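Local structure of Old Yellow Enzyme (Pichia, 6AGZ) at residues S48-E58 with N376-K384. The protein binds flavin mononucleotide on a TIM barrel and, as an old yellow enzyme, probably catalyses the asymmetric reduction of enone compounds. Numbering follows the deposited sequence.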
loop_
_atom_site.group_PDB
_atom_site.type_symbol
_atom_site.label_atom_id
_atom_site.label_comp_id
_atom_site.label_asym_id
_atom_site.label_seq_id
_atom_site.Cartn_x
_atom_site.Cartn_y
_atom_site.Cartn_z
ATOM N N SER A 48 -20.168 -31.642 -21.708
ATOM C CA SER A 48 -19.538 -31.946 -20.429
ATOM C C SER A 48 -19.416 -30.693 -19.571
ATOM O O SER A 48 -19.694 -30.720 -18.368
ATOM C CB SER A 48 -18.165 -32.574 -20.660
ATOM O OG SER A 48 -18.263 -33.756 -21.434
ATOM N N MET A 49 -18.990 -29.582 -20.177
ATOM C CA MET A 49 -18.913 -28.324 -19.444
ATOM C C MET A 49 -20.296 -27.854 -19.014
ATOM O O MET A 49 -20.456 -27.280 -17.930
ATOM C CB MET A 49 -18.227 -27.261 -20.300
ATOM C CG MET A 49 -16.768 -27.560 -20.603
ATOM S SD MET A 49 -16.082 -26.448 -21.842
ATOM C CE MET A 49 -16.446 -24.860 -21.105
ATOM N N LEU A 50 -21.309 -28.092 -19.850
ATOM C CA LEU A 50 -22.665 -27.677 -19.510
ATOM C C LEU A 50 -23.165 -28.405 -18.268
ATOM O O LEU A 50 -23.707 -27.782 -17.347
ATOM C CB LEU A 50 -23.599 -27.915 -20.696
ATOM C CG LEU A 50 -25.042 -27.428 -20.548
ATOM C CD1 LEU A 50 -25.099 -26.130 -19.771
ATOM C CD2 LEU A 50 -25.691 -27.255 -21.909
ATOM N N SER A 51 -22.993 -29.729 -18.223
ATOM C CA SER A 51 -23.346 -30.465 -17.013
ATOM C C SER A 51 -22.471 -30.040 -15.840
ATOM O O SER A 51 -22.941 -29.955 -14.696
ATOM C CB SER A 51 -23.221 -31.969 -17.263
ATOM O OG SER A 51 -23.409 -32.701 -16.065
ATOM N N TYR A 52 -21.200 -29.747 -16.118
ATOM C CA TYR A 52 -20.244 -29.369 -15.081
ATOM C C TYR A 52 -20.695 -28.114 -14.343
ATOM O O TYR A 52 -20.734 -28.085 -13.107
ATOM C CB TYR A 52 -18.870 -29.176 -15.726
ATOM C CG TYR A 52 -17.776 -28.623 -14.842
ATOM C CD1 TYR A 52 -17.047 -29.453 -14.000
ATOM C CD2 TYR A 52 -17.438 -27.277 -14.888
ATOM C CE1 TYR A 52 -16.031 -28.952 -13.207
ATOM C CE2 TYR A 52 -16.425 -26.767 -14.100
ATOM C CZ TYR A 52 -15.724 -27.609 -13.263
ATOM O OH TYR A 52 -14.713 -27.104 -12.477
ATOM N N TYR A 53 -21.047 -27.063 -15.086
ATOM C CA TYR A 53 -21.547 -25.849 -14.451
ATOM C C TYR A 53 -22.982 -26.008 -13.962
ATOM O O TYR A 53 -23.386 -25.329 -13.011
ATOM C CB TYR A 53 -21.451 -24.668 -15.417
ATOM C CG TYR A 53 -20.034 -24.212 -15.682
ATOM C CD1 TYR A 53 -19.359 -23.414 -14.768
ATOM C CD2 TYR A 53 -19.372 -24.576 -16.847
ATOM C CE1 TYR A 53 -18.063 -22.994 -15.005
ATOM C CE2 TYR A 53 -18.077 -24.161 -17.093
ATOM C CZ TYR A 53 -17.428 -23.370 -16.170
ATOM O OH TYR A 53 -16.138 -22.955 -16.412
ATOM N N SER A 54 -23.759 -26.890 -14.595
ATOM C CA SER A 54 -25.145 -27.096 -14.186
ATOM C C SER A 54 -25.223 -27.676 -12.780
ATOM O O SER A 54 -26.018 -27.217 -11.950
ATOM C CB SER A 54 -25.855 -28.009 -15.185
ATOM O OG SER A 54 -27.169 -28.317 -14.752
ATOM N N GLN A 55 -24.404 -28.693 -12.494
ATOM C CA GLN A 55 -24.420 -29.300 -11.166
ATOM C C GLN A 55 -24.007 -28.307 -10.089
ATOM O O GLN A 55 -24.491 -28.383 -8.955
ATOM C CB GLN A 55 -23.504 -30.523 -11.135
ATOM C CG GLN A 55 -23.906 -31.626 -12.098
ATOM C CD GLN A 55 -22.938 -32.790 -12.076
ATOM O OE1 GLN A 55 -22.428 -33.167 -11.021
ATOM N NE2 GLN A 55 -22.674 -33.364 -13.244
ATOM N N ARG A 56 -23.125 -27.368 -10.422
ATOM C CA ARG A 56 -22.656 -26.376 -9.467
ATOM C C ARG A 56 -23.569 -25.163 -9.381
ATOM O O ARG A 56 -23.449 -24.381 -8.431
ATOM C CB ARG A 56 -21.230 -25.952 -9.826
ATOM C CG ARG A 56 -20.237 -27.059 -9.536
ATOM C CD ARG A 56 -18.967 -26.976 -10.356
ATOM N NE ARG A 56 -18.068 -28.069 -9.993
ATOM C CZ ARG A 56 -18.200 -29.319 -10.426
ATOM N NH1 ARG A 56 -19.194 -29.638 -11.246
ATOM N NH2 ARG A 56 -17.343 -30.254 -10.040
ATOM N N ALA A 57 -24.474 -24.990 -10.341
ATOM C CA ALA A 57 -25.515 -23.983 -10.230
ATOM C C ALA A 57 -26.762 -24.511 -9.534
ATOM O O ALA A 57 -27.601 -23.713 -9.101
ATOM C CB ALA A 57 -25.877 -23.446 -11.619
ATOM N N GLU A 58 -26.891 -25.830 -9.405
ATOM C CA GLU A 58 -28.031 -26.423 -8.723
ATOM C C GLU A 58 -27.902 -26.251 -7.213
ATOM O O GLU A 58 -26.829 -26.456 -6.639
ATOM C CB GLU A 58 -28.137 -27.908 -9.074
ATOM C CG GLU A 58 -29.333 -28.628 -8.474
ATOM C CD GLU A 58 -29.256 -30.132 -8.665
ATOM O OE1 GLU A 58 -28.137 -30.683 -8.593
ATOM O OE2 GLU A 58 -30.311 -30.763 -8.895
ATOM N N ASN A 376 -13.799 -36.503 -19.454
ATOM C CA ASN A 376 -14.710 -36.442 -18.319
ATOM C C ASN A 376 -14.130 -37.073 -17.063
ATOM O O ASN A 376 -14.679 -36.863 -15.975
ATOM C CB ASN A 376 -16.035 -37.129 -18.659
ATOM C CG ASN A 376 -16.824 -36.388 -19.715
ATOM O OD1 ASN A 376 -16.604 -35.200 -19.949
ATOM N ND2 ASN A 376 -17.755 -37.084 -20.356
ATOM N N ASP A 377 -13.051 -37.844 -17.186
ATOM C CA ASP A 377 -12.435 -38.472 -16.025
ATOM C C ASP A 377 -11.884 -37.411 -15.082
ATOM O O ASP A 377 -11.098 -36.549 -15.485
ATOM C CB ASP A 377 -11.325 -39.424 -16.469
ATOM C CG ASP A 377 -10.749 -40.223 -15.319
ATOM O OD1 ASP A 377 -11.445 -40.380 -14.295
ATOM O OD2 ASP A 377 -9.600 -40.696 -15.439
ATOM N N GLY A 378 -12.301 -37.478 -13.819
ATOM C CA GLY A 378 -11.960 -36.441 -12.867
ATOM C C GLY A 378 -12.619 -35.109 -13.128
ATOM O O GLY A 378 -12.252 -34.114 -12.495
ATOM N N TYR A 379 -13.580 -35.059 -14.049
ATOM C CA TYR A 379 -14.309 -33.847 -14.393
ATOM C C TYR A 379 -15.797 -33.977 -14.111
ATOM O O TYR A 379 -16.381 -33.105 -13.456
ATOM C CB TYR A 379 -14.072 -33.503 -15.873
ATOM C CG TYR A 379 -14.610 -32.158 -16.305
ATOM C CD1 TYR A 379 -13.918 -30.988 -16.020
ATOM C CD2 TYR A 379 -15.798 -32.060 -17.016
ATOM C CE1 TYR A 379 -14.402 -29.757 -16.418
ATOM C CE2 TYR A 379 -16.289 -30.833 -17.420
ATOM C CZ TYR A 379 -15.588 -29.685 -17.118
ATOM O OH TYR A 379 -16.073 -28.462 -17.516
ATOM N N LEU A 380 -16.428 -35.051 -14.588
ATOM C CA LEU A 380 -17.831 -35.334 -14.311
ATOM C C LEU A 380 -18.015 -36.607 -13.496
ATOM O O LEU A 380 -19.155 -37.025 -13.268
ATOM C CB LEU A 380 -18.625 -35.439 -15.617
ATOM C CG LEU A 380 -18.824 -34.155 -16.422
ATOM C CD1 LEU A 380 -19.583 -34.447 -17.706
ATOM C CD2 LEU A 380 -19.552 -33.113 -15.590
ATOM N N THR A 381 -16.925 -37.233 -13.052
ATOM C CA THR A 381 -17.005 -38.487 -12.314
ATOM C C THR A 381 -17.319 -38.294 -10.837
ATOM O O THR A 381 -17.559 -39.285 -10.140
ATOM C CB THR A 381 -15.692 -39.264 -12.450
ATOM O OG1 THR A 381 -14.585 -38.369 -12.280
ATOM C CG2 THR A 381 -15.600 -39.922 -13.817
ATOM N N TRP A 382 -17.326 -37.058 -10.346
ATOM C CA TRP A 382 -17.566 -36.809 -8.933
ATOM C C TRP A 382 -19.043 -36.970 -8.603
ATOM O O TRP A 382 -19.916 -36.488 -9.330
ATOM C CB TRP A 382 -17.098 -35.405 -8.550
ATOM C CG TRP A 382 -15.696 -35.118 -8.970
ATOM C CD1 TRP A 382 -15.297 -34.313 -9.998
ATOM C CD2 TRP A 382 -14.500 -35.643 -8.384
ATOM N NE1 TRP A 382 -13.927 -34.300 -10.083
ATOM C CE2 TRP A 382 -13.413 -35.109 -9.104
ATOM C CE3 TRP A 382 -14.242 -36.511 -7.318
ATOM C CZ2 TRP A 382 -12.089 -35.413 -8.792
ATOM C CZ3 TRP A 382 -12.927 -36.812 -7.011
ATOM C CH2 TRP A 382 -11.867 -36.265 -7.745
ATOM N N GLY A 383 -19.317 -37.655 -7.497
ATOM C CA GLY A 383 -20.675 -37.797 -7.025
ATOM C C GLY A 383 -21.056 -36.715 -6.034
ATOM O O GLY A 383 -20.217 -35.968 -5.531
ATOM N N LYS A 384 -22.354 -36.629 -5.764
ATOM C CA LYS A 384 -22.838 -35.763 -4.702
ATOM C C LYS A 384 -22.431 -36.345 -3.348
ATOM O O LYS A 384 -21.776 -37.388 -3.259
ATOM C CB LYS A 384 -24.352 -35.590 -4.806
ATOM C CG LYS A 384 -24.827 -35.034 -6.143
ATOM C CD LYS A 384 -25.763 -33.852 -5.944
ATOM C CE LYS A 384 -26.603 -33.584 -7.185
ATOM N NZ LYS A 384 -25.850 -32.838 -8.232
HETATM O O HOH W 1 -19.943 -35.698 -21.790
HETATM O O HOH W 2 -19.957 -34.546 -11.004
HETATM O O HOH W 3 -21.308 -35.894 -13.459
HETATM O O HOH W 4 -18.292 -32.337 -11.457
#
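Tyr52 on helix 47-57 faces Leu380 of the irregular segment 376-384, their CA atoms 6.5 Å apart, and the loop runs alongside the helix from Ser48 to Gln55, in the same direction. The rings of Tyr52 and Tyr379 form an offset stack, with centroids 4.2 Å apart and planes at 13°. The Tyr379 hydroxyl end lies over the CB end of the Tyr52 ring, and its OH also meets Met49 CG at 3.3 Å. With CG anti to the backbone N (chi1 173°), the Tyr52 ring is carried toward the loop, and chi2 of 83° presents its face to Tyr379. An alanine in place of Tyr379 would probably open a gap over one face of the Tyr52 ring and remove the OH contact with Met49 CG. Leu380 CD1 packs on Ser48, while CD2 rests against the helix backbone at Tyr52 N, 3.8 Å away. At one end Ser48 OG donates to a lone pair of Asn376 OD1, in the carbonyl plane, at 2.7 Å. Water 1 bridges that OG to Asn376 ND2. At the other end Lys384 NZ makes a salt bridge with Glu58 OE1 at 3.2 Å. A water links Arg56 NH2 to Tyr379 O. Met49 and Leu50 pack on helix 87-102. Helix 47-57 is the crossover helix of the first beta-alpha-beta unit of the TIM barrel, between strands 29-31 and 63-70, with the side chain of Tyr52 about 8 Å from the bound FMN.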